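Local coordinates for enoyl-CoA hydratase/isomerase family protein (Mycobacterium tuberculosis, PDB 4FN7) that probably acts on coenzyme A thioesters of fatty acids as an enoyl-CoA hydratase or isomerase of the crotonase superfamily, at residues 103-108 with 127-132; 108-113 with 143-148. All blocks are in the same frame, centred on the assembly; numbering follows the deposited sequence. Where two conformers were deposited one is given.

Interaction 1 of 2, residues 103-108 with 127-132; sequences HAIAMG and QANEVA
Ile105 and Gln127 form a parallel beta bridge, CA to CA 4.9 Å, in the small sheet of a crotonase fold, and the path from Ala104 to Met107 runs 34° from that of Gln127 to Glu130. Two backbone bonds frame the bridge: Gln127 N donates to Ala104 O at 3.1 Å, and Ala106 N, of the N-cap residue of helix 107-112, donates to Gln127 O at 2.8 Å and 165° at the hydrogen. Gln127 O also takes a CA-H...O contact from Ile105 CA.

The side chains of Ile105 and Gln127 lie on one face of the sheet, and Ile105 uses its two branches for two different partners. The CD1 methyl of Ile105 rests 4.0 Å from Gln127 CB, on the extended glutamine chain whose NE2 is tied to Ala161 O. The other branch, CG2, stands anti to the backbone N and meets Asn129, the two side chains crossing at nearly a right angle with CG2 3.4 Å from Asn129 OD1. Beyond the bridge Glu130 folds back at chi2 (81°), bringing its carboxylate to the methyl of Ala106. OE1 of this carboxylate is buried without a polar partner in the model, and Glu130 OE2 lies 3.4 Å from Ala106 CB.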
ATOM      1  N   HIS A 103       5.651  14.262  19.349  1.00 11.88           N
ATOM      2  CA  HIS A 103       5.902  12.884  18.949  0.50 11.43           C
ATOM      3  C   HIS A 103       4.750  11.949  19.288  1.00 11.51           C
ATOM      4  O   HIS A 103       3.990  12.201  20.227  1.00 11.08           O
ATOM      5  CB  HIS A 103       7.201  12.409  19.587  0.50 13.63           C
ATOM      6  CG  HIS A 103       8.323  13.375  19.400  0.50 16.53           C
ATOM      7  ND1 HIS A 103       8.881  13.625  18.165  0.50 19.81           N
ATOM      8  CD2 HIS A 103       8.956  14.193  20.272  0.50 18.46           C
ATOM      9  CE1 HIS A 103       9.826  14.536  18.288  0.50 17.46           C
ATOM     10  NE2 HIS A 103       9.893  14.898  19.557  0.50 19.62           N
ATOM     11  N   ALA A 104       4.632  10.875  18.521  1.00  9.99           N
ATOM     12  CA  ALA A 104       3.575   9.895  18.710  1.00  9.10           C
ATOM     13  C   ALA A 104       4.222   8.520  18.689  1.00  9.56           C
ATOM     14  O   ALA A 104       4.679   8.053  17.640  1.00 10.38           O
ATOM     15  CB  ALA A 104       2.516  10.021  17.607  1.00  9.75           C
ATOM     16  N   ILE A 105       4.273   7.888  19.855  1.00  9.55           N
ATOM     17  CA  ILE A 105       5.018   6.647  20.024  1.00 10.11           C
ATOM     18  C   ILE A 105       4.109   5.524  20.482  1.00  9.26           C
ATOM     19  O   ILE A 105       3.276   5.713  21.367  1.00 10.18           O
ATOM     20  CB  ILE A 105       6.132   6.819  21.081  1.00 11.47           C
ATOM     21  CG1 ILE A 105       6.980   8.062  20.784  1.00 13.40           C
ATOM     22  CG2 ILE A 105       6.997   5.554  21.173  1.00 12.35           C
ATOM     23  CD1 ILE A 105       7.741   7.997  19.465  1.00 14.11           C
ATOM     24  N   ALA A 106       4.277   4.349  19.882  1.00  9.11           N
ATOM     25  CA  ALA A 106       3.546   3.155  20.295  1.00 10.86           C
ATOM     26  C   ALA A 106       2.039   3.427  20.264  1.00  9.77           C
ATOM     27  O   ALA A 106       1.518   3.819  19.224  1.00  9.50           O
ATOM     28  CB  ALA A 106       4.029   2.681  21.670  1.00 11.76           C
ATOM     29  N   MET A 107       1.330   3.233  21.375  1.00  8.65           N
ATOM     30  CA  MET A 107      -0.115   3.496  21.361  1.00  9.95           C
ATOM     31  C   MET A 107      -0.447   4.929  20.917  1.00  9.94           C
ATOM     32  O   MET A 107      -1.533   5.176  20.393  1.00 10.37           O
ATOM     33  CB  MET A 107      -0.757   3.196  22.721  1.00 10.69           C
ATOM     34  CG  MET A 107      -2.289   3.298  22.734  1.00 12.23           C
ATOM     35  SD  MET A 107      -3.150   2.062  21.720  1.00 13.30           S
ATOM     36  CE  MET A 107      -4.348   3.093  20.874  1.00 14.26           C
ATOM     37  N   GLY A 108       0.464   5.870  21.144  1.00  9.58           N
ATOM     38  CA  GLY A 108       0.292   7.211  20.615  1.00  9.62           C
ATOM     39  C   GLY A 108       0.247   7.218  19.094  1.00  9.28           C
ATOM     40  O   GLY A 108      -0.575   7.914  18.495  1.00  9.82           O
ATOM     41  N   GLN A 127       6.487   6.545  15.696  1.00 10.10           N
ATOM     42  CA  GLN A 127       7.233   5.299  15.815  1.00 10.91           C
ATOM     43  C   GLN A 127       6.497   4.294  16.678  1.00  9.71           C
ATOM     44  O   GLN A 127       6.031   4.626  17.767  1.00 11.37           O
ATOM     45  CB  GLN A 127       8.601   5.571  16.450  1.00 11.03           C
ATOM     46  CG  GLN A 127       9.498   4.341  16.549  1.00 11.77           C
ATOM     47  CD  GLN A 127      10.633   4.513  17.543  1.00 12.19           C
ATOM     48  OE1 GLN A 127      10.606   5.408  18.389  1.00 13.25           O
ATOM     49  NE2 GLN A 127      11.634   3.645  17.453  1.00 13.38           N
ATOM     50  N   ALA A 128       6.397   3.062  16.184  1.00  9.18           N
ATOM     51  CA  ALA A 128       6.044   1.933  17.036  1.00  9.32           C
ATOM     52  C   ALA A 128       7.366   1.385  17.575  1.00  9.46           C
ATOM     53  O   ALA A 128       8.055   0.637  16.880  1.00 11.06           O
ATOM     54  CB  ALA A 128       5.294   0.863  16.245  1.00 10.54           C
ATOM     55  N   ASN A 129       7.734   1.779  18.791  1.00  9.86           N
ATOM     56  CA  ASN A 129       9.044   1.430  19.333  1.00 10.47           C
ATOM     57  C   ASN A 129       9.068   0.101  20.083  1.00 10.90           C
ATOM     58  O   ASN A 129      10.085  -0.248  20.686  1.00 11.26           O
ATOM     59  CB  ASN A 129       9.558   2.553  20.243  1.00 12.07           C
ATOM     60  CG  ASN A 129       8.822   2.616  21.566  1.00 11.72           C
ATOM     61  OD1 ASN A 129       7.644   2.267  21.643  1.00 12.32           O
ATOM     62  ND2 ASN A 129       9.507   3.075  22.614  1.00 13.53           N
ATOM     63  N   GLU A 130       7.959  -0.633  20.032  1.00 10.80           N
ATOM     64  CA  GLU A 130       7.798  -1.885  20.769  1.00 11.63           C
ATOM     65  C   GLU A 130       9.014  -2.811  20.663  1.00 10.18           C
ATOM     66  O   GLU A 130       9.569  -3.237  21.678  1.00 11.35           O
ATOM     67  CB  GLU A 130       6.538  -2.621  20.301  1.00 11.07           C
ATOM     68  CG  GLU A 130       5.226  -2.127  20.924  1.00 12.49           C
ATOM     69  CD  GLU A 130       4.638  -0.872  20.277  1.00 13.25           C
ATOM     70  OE1 GLU A 130       5.299  -0.235  19.439  1.00 13.71           O
ATOM     71  OE2 GLU A 130       3.484  -0.521  20.615  1.00 15.43           O
ATOM     72  N   VAL A 131       9.433  -3.118  19.441  1.00 10.17           N
ATOM     73  CA  VAL A 131      10.506  -4.092  19.244  1.00 10.22           C
ATOM     74  C   VAL A 131      11.828  -3.597  19.825  1.00 10.81           C
ATOM     75  O   VAL A 131      12.635  -4.398  20.305  1.00 11.80           O
ATOM     76  CB  VAL A 131      10.642  -4.461  17.748  1.00 11.78           C
ATOM     77  CG1 VAL A 131      11.943  -5.206  17.475  1.00 13.35           C
ATOM     78  CG2 VAL A 131       9.426  -5.284  17.297  1.00 12.76           C
ATOM     79  N   ALA A 132      12.030  -2.285  19.832  1.00 10.33           N
ATOM     80  CA  ALA A 132      13.253  -1.712  20.391  1.00 12.72           C
ATOM     81  C   ALA A 132      13.334  -1.898  21.905  1.00 14.14           C
ATOM     82  O   ALA A 132      14.427  -1.951  22.471  1.00 16.21           O
ATOM     83  CB  ALA A 132      13.377  -0.236  20.025  1.00 13.29           C
TER

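Interaction 2 of 2, residues 108-113 with 143-148; sequences GAFLLS and EIMKLR
Phe110 and Ile144 have the nearest CA atoms, 6.4 Å apart, between helix 107-112 and helix 139-148 in the interior of the crotonase fold. Packing is tight here. The CG2 branch of Ile144, anti to its own N, reaches Phe110 O at 3.5 Å and also lies against Ser113 CB, while the CD1 branch sits beside Phe110 CB. Next to this, Met145 makes a Met-aromatic contact: SD is 5.0 Å from the centroid of the Phe110 ring and 75° off its normal, hence at the edge. The thioether bends at chi3 (-68°), which brings CE within 3.6 Å of Phe110 CE1.

On the side of the Ser113 carbonyl and Arg148 the contact is polar and a water enters it. This water donates to both Ser113 O and Ile144 O, joining the residue just after helix 107-112 to helix 139-148. Arg148 NH2 adds only a weak bond to Ser113 O, bent to 119° at the hydrogen; its stronger partner is Gly115 O, and the backbone Arg148 O bonds Ser152 OG of the third subunit. Ser113 OG turns back to the helix it follows and donates to Ala109 O at 2.7 Å, arriving from the face of that carbonyl opposite to Ser113 N.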
ATOM      1  N   GLY A 108       0.464   5.870  21.144  1.00  9.58           N
ATOM      2  CA  GLY A 108       0.292   7.211  20.615  1.00  9.62           C
ATOM      3  C   GLY A 108       0.247   7.218  19.094  1.00  9.28           C
ATOM      4  O   GLY A 108      -0.575   7.914  18.495  1.00  9.82           O
ATOM      5  N   ALA A 109       1.136   6.460  18.459  1.00  9.95           N
ATOM      6  CA  ALA A 109       1.107   6.332  17.004  1.00  9.11           C
ATOM      7  C   ALA A 109      -0.138   5.580  16.536  1.00  8.37           C
ATOM      8  O   ALA A 109      -0.693   5.896  15.486  1.00  9.53           O
ATOM      9  CB  ALA A 109       2.362   5.631  16.496  1.00  9.97           C
ATOM     10  N   PHE A 110      -0.579   4.588  17.306  1.00  8.83           N
ATOM     11  CA  PHE A 110      -1.774   3.833  16.925  1.00  8.86           C
ATOM     12  C   PHE A 110      -3.010   4.728  17.014  1.00  9.16           C
ATOM     13  O   PHE A 110      -3.856   4.707  16.126  1.00 10.01           O
ATOM     14  CB  PHE A 110      -1.948   2.573  17.786  1.00  9.54           C
ATOM     15  CG  PHE A 110      -0.703   1.728  17.883  1.00 10.55           C
ATOM     16  CD1 PHE A 110       0.223   1.701  16.850  1.00 11.22           C
ATOM     17  CD2 PHE A 110      -0.450   0.984  19.021  1.00 11.26           C
ATOM     18  CE1 PHE A 110       1.388   0.939  16.956  1.00 10.95           C
ATOM     19  CE2 PHE A 110       0.711   0.224  19.137  1.00 11.82           C
ATOM     20  CZ  PHE A 110       1.627   0.204  18.100  1.00 12.54           C
ATOM     21  N   LEU A 111      -3.103   5.517  18.078  1.00  9.50           N
ATOM     22  CA  LEU A 111      -4.191   6.483  18.205  1.00 10.04           C
ATOM     23  C   LEU A 111      -4.172   7.475  17.038  1.00  8.59           C
ATOM     24  O   LEU A 111      -5.207   7.757  16.413  1.00  9.63           O
ATOM     25  CB  LEU A 111      -4.068   7.222  19.537  1.00 10.43           C
ATOM     26  CG  LEU A 111      -5.079   8.337  19.793  1.00 12.39           C
ATOM     27  CD1 LEU A 111      -6.482   7.784  19.771  1.00 14.96           C
ATOM     28  CD2 LEU A 111      -4.802   9.017  21.123  1.00 13.65           C
ATOM     29  N   LEU A 112      -3.000   8.022  16.748  1.00  9.39           N
ATOM     30  CA  LEU A 112      -2.854   8.972  15.652  1.00  9.01           C
ATOM     31  C   LEU A 112      -3.410   8.374  14.355  1.00  8.63           C
ATOM     32  O   LEU A 112      -4.077   9.053  13.569  1.00  9.15           O
ATOM     33  CB  LEU A 112      -1.375   9.330  15.472  1.00 10.08           C
ATOM     34  CG  LEU A 112      -1.016  10.300  14.348  1.00 11.13           C
ATOM     35  CD1 LEU A 112      -1.625  11.661  14.604  1.00 13.90           C
ATOM     36  CD2 LEU A 112       0.498  10.400  14.204  1.00 11.92           C
ATOM     37  N   SER A 113      -3.152   7.084  14.159  1.00  8.52           N
ATOM     38  CA  SER A 113      -3.509   6.365  12.943  1.00  8.88           C
ATOM     39  C   SER A 113      -5.006   6.083  12.826  1.00  8.52           C
ATOM     40  O   SER A 113      -5.444   5.479  11.852  1.00  9.48           O
ATOM     41  CB  SER A 113      -2.728   5.043  12.871  1.00 10.61           C
ATOM     42  OG  SER A 113      -1.324   5.266  12.888  1.00 10.96           O
ATOM     43  N   GLU A 143      -2.917  -4.376  12.994  1.00  9.77           N
ATOM     44  CA  GLU A 143      -4.021  -4.115  12.076  1.00  9.67           C
ATOM     45  C   GLU A 143      -4.264  -2.614  11.889  1.00  9.63           C
ATOM     46  O   GLU A 143      -4.565  -2.158  10.782  1.00 10.45           O
ATOM     47  CB  GLU A 143      -5.279  -4.832  12.556  1.00 11.22           C
ATOM     48  CG  GLU A 143      -5.131  -6.353  12.545  1.00 14.09           C
ATOM     49  CD  GLU A 143      -5.043  -6.938  11.136  1.00 17.65           C
ATOM     50  OE1 GLU A 143      -5.472  -6.267  10.174  1.00 19.80           O
ATOM     51  OE2 GLU A 143      -4.547  -8.076  10.986  1.00 21.71           O
ATOM     52  N   ILE A 144      -4.116  -1.846  12.966  1.00  9.23           N
ATOM     53  CA  ILE A 144      -4.247  -0.393  12.876  1.00 10.16           C
ATOM     54  C   ILE A 144      -3.184   0.161  11.928  1.00 10.00           C
ATOM     55  O   ILE A 144      -3.480   0.955  11.037  1.00 10.93           O
ATOM     56  CB  ILE A 144      -4.144   0.266  14.266  1.00 10.05           C
ATOM     57  CG1 ILE A 144      -5.363  -0.128  15.106  1.00 10.62           C
ATOM     58  CG2 ILE A 144      -4.066   1.780  14.134  1.00 11.93           C
ATOM     59  CD1 ILE A 144      -5.200   0.140  16.583  1.00 12.34           C
ATOM     60  N   MET A 145      -1.940  -0.269  12.101  1.00  9.74           N
ATOM     61  CA  MET A 145      -0.869   0.227  11.243  1.00  9.32           C
ATOM     62  C   MET A 145      -1.026  -0.242   9.807  1.00  9.69           C
ATOM     63  O   MET A 145      -0.779   0.520   8.863  1.00 10.36           O
ATOM     64  CB  MET A 145       0.500  -0.165  11.789  1.00 11.35           C
ATOM     65  CG  MET A 145       0.935   0.750  12.907  1.00 13.64           C
ATOM     66  SD  MET A 145       2.589   0.387  13.473  0.64 12.65           S
ATOM     67  CE  MET A 145       2.261  -1.150  14.167  1.00  7.91           C
ATOM     68  N   LYS A 146      -1.453  -1.491   9.648  1.00  9.99           N
ATOM     69  CA  LYS A 146      -1.594  -2.082   8.324  1.00 10.12           C
ATOM     70  C   LYS A 146      -2.628  -1.316   7.495  1.00  9.87           C
ATOM     71  O   LYS A 146      -2.540  -1.265   6.275  1.00 10.97           O
ATOM     72  CB  LYS A 146      -2.004  -3.549   8.437  1.00 12.71           C
ATOM     73  CG  LYS A 146      -1.785  -4.338   7.160  1.00 15.51           C
ATOM     74  CD  LYS A 146      -2.498  -5.688   7.192  1.00 21.11           C
ATOM     75  CE  LYS A 146      -2.038  -6.556   8.336  1.00 27.65           C
ATOM     76  NZ  LYS A 146      -2.763  -7.858   8.309  1.00 31.84           N
ATOM     77  N   LEU A 147      -3.605  -0.722   8.172  1.00  8.50           N
ATOM     78  CA  LEU A 147      -4.666   0.022   7.511  1.00  9.29           C
ATOM     79  C   LEU A 147      -4.155   1.308   6.864  1.00  8.45           C
ATOM     80  O   LEU A 147      -4.773   1.817   5.930  1.00  9.55           O
ATOM     81  CB  LEU A 147      -5.775   0.330   8.521  1.00 10.27           C
ATOM     82  CG  LEU A 147      -7.008   1.077   8.011  1.00 10.67           C
ATOM     83  CD1 LEU A 147      -7.745   0.255   6.959  1.00 10.74           C
ATOM     84  CD2 LEU A 147      -7.932   1.394   9.173  1.00 12.63           C
ATOM     85  N   ARG A 148      -3.034   1.834   7.353  1.00  8.60           N
ATOM     86  CA  ARG A 148      -2.578   3.160   6.924  1.00  8.34           C
ATOM     87  C   ARG A 148      -1.212   3.179   6.228  1.00  8.55           C
ATOM     88  O   ARG A 148      -0.961   4.038   5.384  1.00  8.57           O
ATOM     89  CB  ARG A 148      -2.550   4.156   8.100  1.00  8.72           C
ATOM     90  CG  ARG A 148      -3.861   4.319   8.875  1.00  9.09           C
ATOM     91  CD  ARG A 148      -5.035   4.647   7.977  1.00  9.51           C
ATOM     92  NE  ARG A 148      -5.153   6.040   7.555  1.00  9.44           N
ATOM     93  CZ  ARG A 148      -5.789   6.974   8.260  1.00  9.51           C
ATOM     94  NH1 ARG A 148      -5.927   8.207   7.783  1.00 10.31           N
ATOM     95  NH2 ARG A 148      -6.282   6.675   9.449  1.00 11.55           N
TER
HETATM   96  O   HOH W   1      -5.770   2.801  11.349  0.45 16.32           O

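Interactions 1 and 2 share Gly108 and helix 107-112: the first ties strand 103-105 and the start of the helix to strand 126-127 and the loop that follows it, the second packs Phe110 and the residue after the helix end, Ser113, against helix 139-148. Their centres are 10 Å apart and they touch directly. Phe110 CZ lies 3.2 Å from Glu130 OE2, so the ring that meets Met145 also borders the carboxylate of interaction 1. Ala128 CB links them again, 3.9 Å from Met145 SD. The entry is an apo structure; in crotonases generally the equivalent helix starts at the oxyanion hole, so the start of helix 107-112 in interaction 1 probably lies by the active site, with Phe110 close to it.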